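Local coordinates for protein delta-1-pyrroline-5-carboxylate dehydrogenase, mitochondrial (Mus musculus, PDB 4E3X) that oxidises L-glutamate gamma-semialdehyde, in equilibrium with delta-1-pyrroline-5-carboxylate, to glutamate with NAD+ in the second step of mitochondrial proline degradation, at residues Ser83-Ala88 with Gly426-Pro431; Glu181-Ile186 with Thr195-Leu200. All coordinates share one frame; numbering follows the deposited sequence.

Interaction 1: Ser83-Ala88 with Gly426-Pro431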
loop_
_atom_site.group_PDB
_atom_site.type_symbol
_atom_site.label_atom_id
_atom_site.label_comp_id
_atom_site.label_asym_id
_atom_site.label_seq_id
_atom_site.Cartn_x
_atom_site.Cartn_y
_atom_site.Cartn_z
ATOM N N SER B 83 11.732 30.356 19.647
ATOM C CA SER B 83 12.484 30.663 18.439
ATOM C C SER B 83 13.884 30.065 18.577
ATOM O O SER B 83 14.601 30.398 19.514
ATOM C CB SER B 83 12.569 32.176 18.244
ATOM O OG SER B 83 13.230 32.494 17.030
ATOM N N PRO B 84 14.284 29.179 17.652
ATOM C CA PRO B 84 15.545 28.453 17.861
ATOM C C PRO B 84 16.783 29.347 18.005
ATOM O O PRO B 84 17.715 28.987 18.737
ATOM C CB PRO B 84 15.656 27.587 16.603
ATOM C CG PRO B 84 14.237 27.320 16.244
ATOM C CD PRO B 84 13.502 28.606 16.542
ATOM N N PHE B 85 16.799 30.486 17.317
ATOM C CA PHE B 85 17.959 31.381 17.339
ATOM C C PHE B 85 17.860 32.468 18.414
ATOM O O PHE B 85 18.770 33.280 18.580
ATOM C CB PHE B 85 18.175 32.003 15.955
ATOM C CG PHE B 85 16.957 32.700 15.403
ATOM C CD1 PHE B 85 16.704 34.034 15.699
ATOM C CD2 PHE B 85 16.058 32.020 14.592
ATOM C CE1 PHE B 85 15.577 34.677 15.196
ATOM C CE2 PHE B 85 14.932 32.650 14.088
ATOM C CZ PHE B 85 14.693 33.983 14.384
ATOM N N ASN B 86 16.752 32.470 19.146
ATOM C CA ASN B 86 16.538 33.408 20.243
ATOM C C ASN B 86 15.511 32.785 21.162
ATOM O O ASN B 86 14.334 33.153 21.127
ATOM C CB ASN B 86 16.035 34.759 19.733
ATOM C CG ASN B 86 15.835 35.771 20.854
ATOM O OD1 ASN B 86 16.335 35.595 21.963
ATOM N ND2 ASN B 86 15.092 36.834 20.567
ATOM N N HIS B 87 15.949 31.817 21.959
ATOM C CA HIS B 87 15.001 30.960 22.662
ATOM C C HIS B 87 14.287 31.654 23.818
ATOM O O HIS B 87 13.363 31.090 24.398
ATOM C CB HIS B 87 15.622 29.618 23.082
ATOM C CG HIS B 87 16.991 29.731 23.671
ATOM N ND1 HIS B 87 17.270 30.520 24.766
ATOM C CD2 HIS B 87 18.159 29.139 23.326
ATOM C CE1 HIS B 87 18.553 30.416 25.064
ATOM N NE2 HIS B 87 19.115 29.585 24.204
ATOM N N ALA B 88 14.692 32.884 24.131
ATOM C CA ALA B 88 13.931 33.712 25.061
ATOM C C ALA B 88 12.596 34.147 24.447
ATOM O O ALA B 88 11.677 34.542 25.168
ATOM C CB ALA B 88 14.744 34.927 25.486
ATOM N N GLY B 426 20.757 31.269 21.302
ATOM C CA GLY B 426 20.017 30.338 20.466
ATOM C C GLY B 426 20.761 29.023 20.490
ATOM O O GLY B 426 21.832 28.942 21.084
ATOM N N TYR B 427 20.214 27.994 19.855
ATOM C CA TYR B 427 20.868 26.686 19.834
ATOM C C TYR B 427 21.891 26.613 18.700
ATOM O O TYR B 427 21.727 25.869 17.739
ATOM C CB TYR B 427 19.819 25.573 19.740
ATOM C CG TYR B 427 18.832 25.646 20.887
ATOM C CD1 TYR B 427 19.243 25.404 22.193
ATOM C CD2 TYR B 427 17.499 25.988 20.672
ATOM C CE1 TYR B 427 18.360 25.483 23.255
ATOM C CE2 TYR B 427 16.603 26.064 21.731
ATOM C CZ TYR B 427 17.039 25.808 23.017
ATOM O OH TYR B 427 16.158 25.887 24.073
ATOM N N TYR B 428 22.958 27.396 18.828
ATOM C CA TYR B 428 23.890 27.594 17.729
ATOM C C TYR B 428 25.015 26.569 17.660
ATOM O O TYR B 428 25.800 26.416 18.599
ATOM C CB TYR B 428 24.483 28.997 17.797
ATOM C CG TYR B 428 23.598 30.093 17.240
ATOM C CD1 TYR B 428 23.326 30.173 15.877
ATOM C CD2 TYR B 428 23.072 31.073 18.070
ATOM C CE1 TYR B 428 22.541 31.187 15.364
ATOM C CE2 TYR B 428 22.288 32.094 17.564
ATOM C CZ TYR B 428 22.032 32.148 16.212
ATOM O OH TYR B 428 21.261 33.169 15.708
ATOM N N VAL B 429 25.101 25.893 16.518
ATOM C CA VAL B 429 26.167 24.935 16.239
ATOM C C VAL B 429 26.866 25.335 14.946
ATOM O O VAL B 429 26.211 25.524 13.920
ATOM C CB VAL B 429 25.595 23.510 16.070
ATOM C CG1 VAL B 429 26.716 22.500 15.830
ATOM C CG2 VAL B 429 24.765 23.126 17.288
ATOM N N GLU B 430 28.190 25.478 14.990
ATOM C CA GLU B 430 28.948 25.758 13.775
ATOM C C GLU B 430 28.921 24.544 12.847
ATOM O O GLU B 430 28.794 23.408 13.312
ATOM C CB GLU B 430 30.399 26.111 14.115
ATOM C CG GLU B 430 30.551 27.385 14.931
ATOM C CD GLU B 430 29.941 28.598 14.249
ATOM O OE1 GLU B 430 29.263 29.388 14.941
ATOM O OE2 GLU B 430 30.144 28.770 13.027
ATOM N N PRO B 431 29.051 24.775 11.530
ATOM C CA PRO B 431 29.171 23.621 10.640
ATOM C C PRO B 431 30.457 22.869 10.961
ATOM O O PRO B 431 31.485 23.496 11.236
ATOM C CB PRO B 431 29.238 24.255 9.247
ATOM C CG PRO B 431 29.732 25.639 9.476
ATOM C CD PRO B 431 29.168 26.053 10.805
HETATM O O HOH W 1 20.475 35.024 17.353
#
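A type I beta turn from Ser-83 to Asn-86, in the loop joining strands 78-83 and 89-95, docks through Pro-84 and Phe-85 on Gly-426 and Tyr-427, just ahead of strand 428-436. One direct hydrogen bond ties the two: Tyr-427 N donates to Pro-84 O at 2.9 Å, arriving almost in line with the carbonyl. Beside it Gly-426 packs closely on the turn, its CA 3.2 Å from Pro-84 O, in a place where any beta carbon would run into Phe-85 CA. Tyr-427, the centre of an inverse gamma turn, presents one ring face to His-87 CD2, which lies 3.5 Å from Tyr-427 CZ and is displaced toward the rim. The two rings are oblique, with planes 44° apart. His-87 CG stands between its own backbone N and carbonyl carbon (chi1 44°), which brings the imidazole across Gly-426 and Tyr-427, while NE2 is hydrogen-bonded to Glu-423 O. On the other flank Tyr-428 OH meets Phe-85 CB at 3.3 Å, and a water in the plane of the phenol bridges this hydroxyl to Phe-85 O. The Phe-85 ring itself leads away, with Ser-83 OG over one face, toward Asp-379, Pro-380 and Ser-389. Tyr-427 also packs on Leu-82 of strand 78-83 and on Ala-394 and Phe-397 of helix 394-409.

Interaction 2: Glu181-Ile186 with Thr195-Leu200; sequences EGEQPI and TVYRGL
Gln-184 NE2 is gripped by two backbone carbonyls: it donates a nearly straight bond (176°) to Thr-195 O across the contact at 3.1 Å. Gln-184 NE2 also donates to Glu-181 O at 2.9 Å. At the other end of the amide, Thr-195 N donates to Gln-184 OE1 at 2.7 Å, on a lone pair in the carbonyl plane. Both acceptors of NE2 lie close to the amide plane, so the group is fixed against rotation. The bend at chi2 (-67°) folds the chain back to reach the strand. Thus the primary amide of Gln-184 meets both backbone groups of Thr-195 in strand 191-199, as a residue of a hydrogen-bonded antiparallel pair would, while Val-196 and Arg-198 bond through their backbones to strand 542-550 in a two-stranded antiparallel sheet, consistent with the oligomerisation flap of aldehyde dehydrogenases. With an alanine here, Thr-195 N and O and Glu-181 O would probably lose these partners and the loop its tie to the strand. Tyr-197 OH donates to Glu-183 O at 2.7 Å, in the plane of the phenol ring. Thr-195 CG2 covers one face of that ring. Pro-185 CD meets Thr-195 OG1 at 3.4 Å, and a water links Glu-181 OE2 to Tyr-197 N. The second subunit closes over this region: its Pro-535 packs on Glu-183, its Gln-517 on Pro-185 and its His-536 on Tyr-197.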
loop_
_atom_site.group_PDB
_atom_site.type_symbol
_atom_site.label_atom_id
_atom_site.label_comp_id
_atom_site.label_asym_id
_atom_site.label_seq_id
_atom_site.Cartn_x
_atom_site.Cartn_y
_atom_site.Cartn_z
ATOM N N GLU B 181 -9.847 9.473 -10.859
ATOM C CA GLU B 181 -11.220 9.042 -11.106
ATOM C C GLU B 181 -11.447 8.613 -12.554
ATOM O O GLU B 181 -12.408 7.907 -12.857
ATOM C CB GLU B 181 -12.212 10.117 -10.672
ATOM C CG GLU B 181 -12.200 10.325 -9.168
ATOM C CD GLU B 181 -13.461 10.970 -8.647
ATOM O OE1 GLU B 181 -13.943 11.935 -9.279
ATOM O OE2 GLU B 181 -13.962 10.509 -7.594
ATOM N N GLY B 182 -10.545 9.019 -13.441
ATOM C CA GLY B 182 -10.591 8.566 -14.819
ATOM C C GLY B 182 -10.017 7.174 -15.040
ATOM O O GLY B 182 -10.137 6.614 -16.130
ATOM N N GLU B 183 -9.382 6.619 -14.015
ATOM C CA GLU B 183 -8.892 5.247 -14.088
ATOM C C GLU B 183 -10.040 4.284 -13.774
ATOM O O GLU B 183 -10.380 4.025 -12.607
ATOM C CB GLU B 183 -7.695 5.025 -13.157
ATOM C CG GLU B 183 -7.201 3.579 -13.131
ATOM C CD GLU B 183 -6.909 3.022 -14.520
ATOM O OE1 GLU B 183 -5.937 3.481 -15.154
ATOM O OE2 GLU B 183 -7.650 2.120 -14.977
ATOM N N GLN B 184 -10.641 3.766 -14.842
ATOM C CA GLN B 184 -11.864 2.981 -14.754
ATOM C C GLN B 184 -11.704 1.644 -15.459
ATOM O O GLN B 184 -10.953 1.532 -16.419
ATOM C CB GLN B 184 -13.022 3.774 -15.358
ATOM C CG GLN B 184 -13.401 4.989 -14.529
ATOM C CD GLN B 184 -13.980 4.595 -13.184
ATOM O OE1 GLN B 184 -14.641 3.568 -13.074
ATOM N NE2 GLN B 184 -13.728 5.402 -12.152
ATOM N N PRO B 185 -12.415 0.618 -14.980
ATOM C CA PRO B 185 -12.284 -0.725 -15.558
ATOM C C PRO B 185 -12.993 -0.871 -16.900
ATOM O O PRO B 185 -13.693 0.043 -17.349
ATOM C CB PRO B 185 -12.944 -1.620 -14.507
ATOM C CG PRO B 185 -13.907 -0.720 -13.803
ATOM C CD PRO B 185 -13.273 0.635 -13.784
ATOM N N ILE B 186 -12.783 -2.022 -17.533
ATOM C CA ILE B 186 -13.447 -2.378 -18.784
ATOM C C ILE B 186 -14.893 -2.789 -18.508
ATOM O O ILE B 186 -15.158 -3.517 -17.550
ATOM C CB ILE B 186 -12.733 -3.578 -19.453
ATOM C CG1 ILE B 186 -11.295 -3.209 -19.826
ATOM C CG2 ILE B 186 -13.510 -4.077 -20.677
ATOM C CD1 ILE B 186 -10.440 -4.411 -20.229
ATOM N N THR B 195 -15.335 2.159 -10.861
ATOM C CA THR B 195 -14.606 2.188 -9.605
ATOM C C THR B 195 -14.915 3.463 -8.839
ATOM O O THR B 195 -14.789 4.565 -9.372
ATOM C CB THR B 195 -13.083 2.076 -9.822
ATOM O OG1 THR B 195 -12.788 0.804 -10.412
ATOM C CG2 THR B 195 -12.332 2.195 -8.502
ATOM N N VAL B 196 -15.330 3.290 -7.590
ATOM C CA VAL B 196 -15.554 4.383 -6.664
ATOM C C VAL B 196 -14.337 4.444 -5.746
ATOM O O VAL B 196 -14.039 3.475 -5.042
ATOM C CB VAL B 196 -16.809 4.119 -5.816
ATOM C CG1 VAL B 196 -16.986 5.211 -4.775
ATOM C CG2 VAL B 196 -18.058 3.987 -6.692
ATOM N N TYR B 197 -13.630 5.571 -5.754
ATOM C CA TYR B 197 -12.443 5.731 -4.922
ATOM C C TYR B 197 -12.877 6.228 -3.537
ATOM O O TYR B 197 -12.849 7.429 -3.249
ATOM C CB TYR B 197 -11.401 6.626 -5.619
ATOM C CG TYR B 197 -10.823 5.920 -6.829
ATOM C CD1 TYR B 197 -9.823 4.966 -6.681
ATOM C CD2 TYR B 197 -11.326 6.150 -8.113
ATOM C CE1 TYR B 197 -9.313 4.286 -7.772
ATOM C CE2 TYR B 197 -10.821 5.465 -9.212
ATOM C CZ TYR B 197 -9.808 4.542 -9.033
ATOM O OH TYR B 197 -9.304 3.853 -10.113
ATOM N N ARG B 198 -13.316 5.290 -2.696
ATOM C CA ARG B 198 -13.811 5.584 -1.354
ATOM C C ARG B 198 -12.672 6.046 -0.470
ATOM O O ARG B 198 -11.566 5.521 -0.555
ATOM C CB ARG B 198 -14.401 4.328 -0.700
ATOM C CG ARG B 198 -15.534 3.642 -1.464
ATOM C CD ARG B 198 -16.006 2.377 -0.732
ATOM N NE ARG B 198 -14.912 1.435 -0.504
ATOM C CZ ARG B 198 -15.065 0.167 -0.126
ATOM N NH1 ARG B 198 -16.277 -0.356 0.012
ATOM N NH2 ARG B 198 -13.994 -0.592 0.081
ATOM N N GLY B 199 -12.949 6.977 0.441
ATOM C CA GLY B 199 -12.023 7.208 1.536
ATOM C C GLY B 199 -11.990 5.986 2.447
ATOM O O GLY B 199 -12.837 5.102 2.334
ATOM N N LEU B 200 -11.000 5.909 3.329
ATOM C CA LEU B 200 -10.948 4.817 4.297
ATOM C C LEU B 200 -12.061 4.993 5.332
ATOM O O LEU B 200 -12.407 6.127 5.699
ATOM C CB LEU B 200 -9.583 4.769 4.983
ATOM C CG LEU B 200 -8.347 4.869 4.095
ATOM C CD1 LEU B 200 -7.071 4.765 4.927
ATOM C CD2 LEU B 200 -8.352 3.838 2.971
HETATM O O HOH W 2 -14.770 7.942 -6.862
#

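How the interactions relate
From the N terminus, the chain first reaches 83-88, the turn between two strands of the N-terminal four-stranded sheet. It then passes through helix 155-180 into 181-186, and interaction 2 closes a short loop when strand 191-199 returns past that segment, with eight residues between. The chain continues through the five-stranded parallel sheet and the catalytic nucleophile Cys-348 before 426-431 closes interaction 1, a loop of 337 residues that encloses interaction 2. Interaction 1 therefore ties the N-terminal sheet to the mixed sheet that contains strand 428-436, whereas interaction 2 fastens a helix exit to the strand beside the second subunit. Their centres lie about 49 Å apart, on opposite sides of the chain's centre.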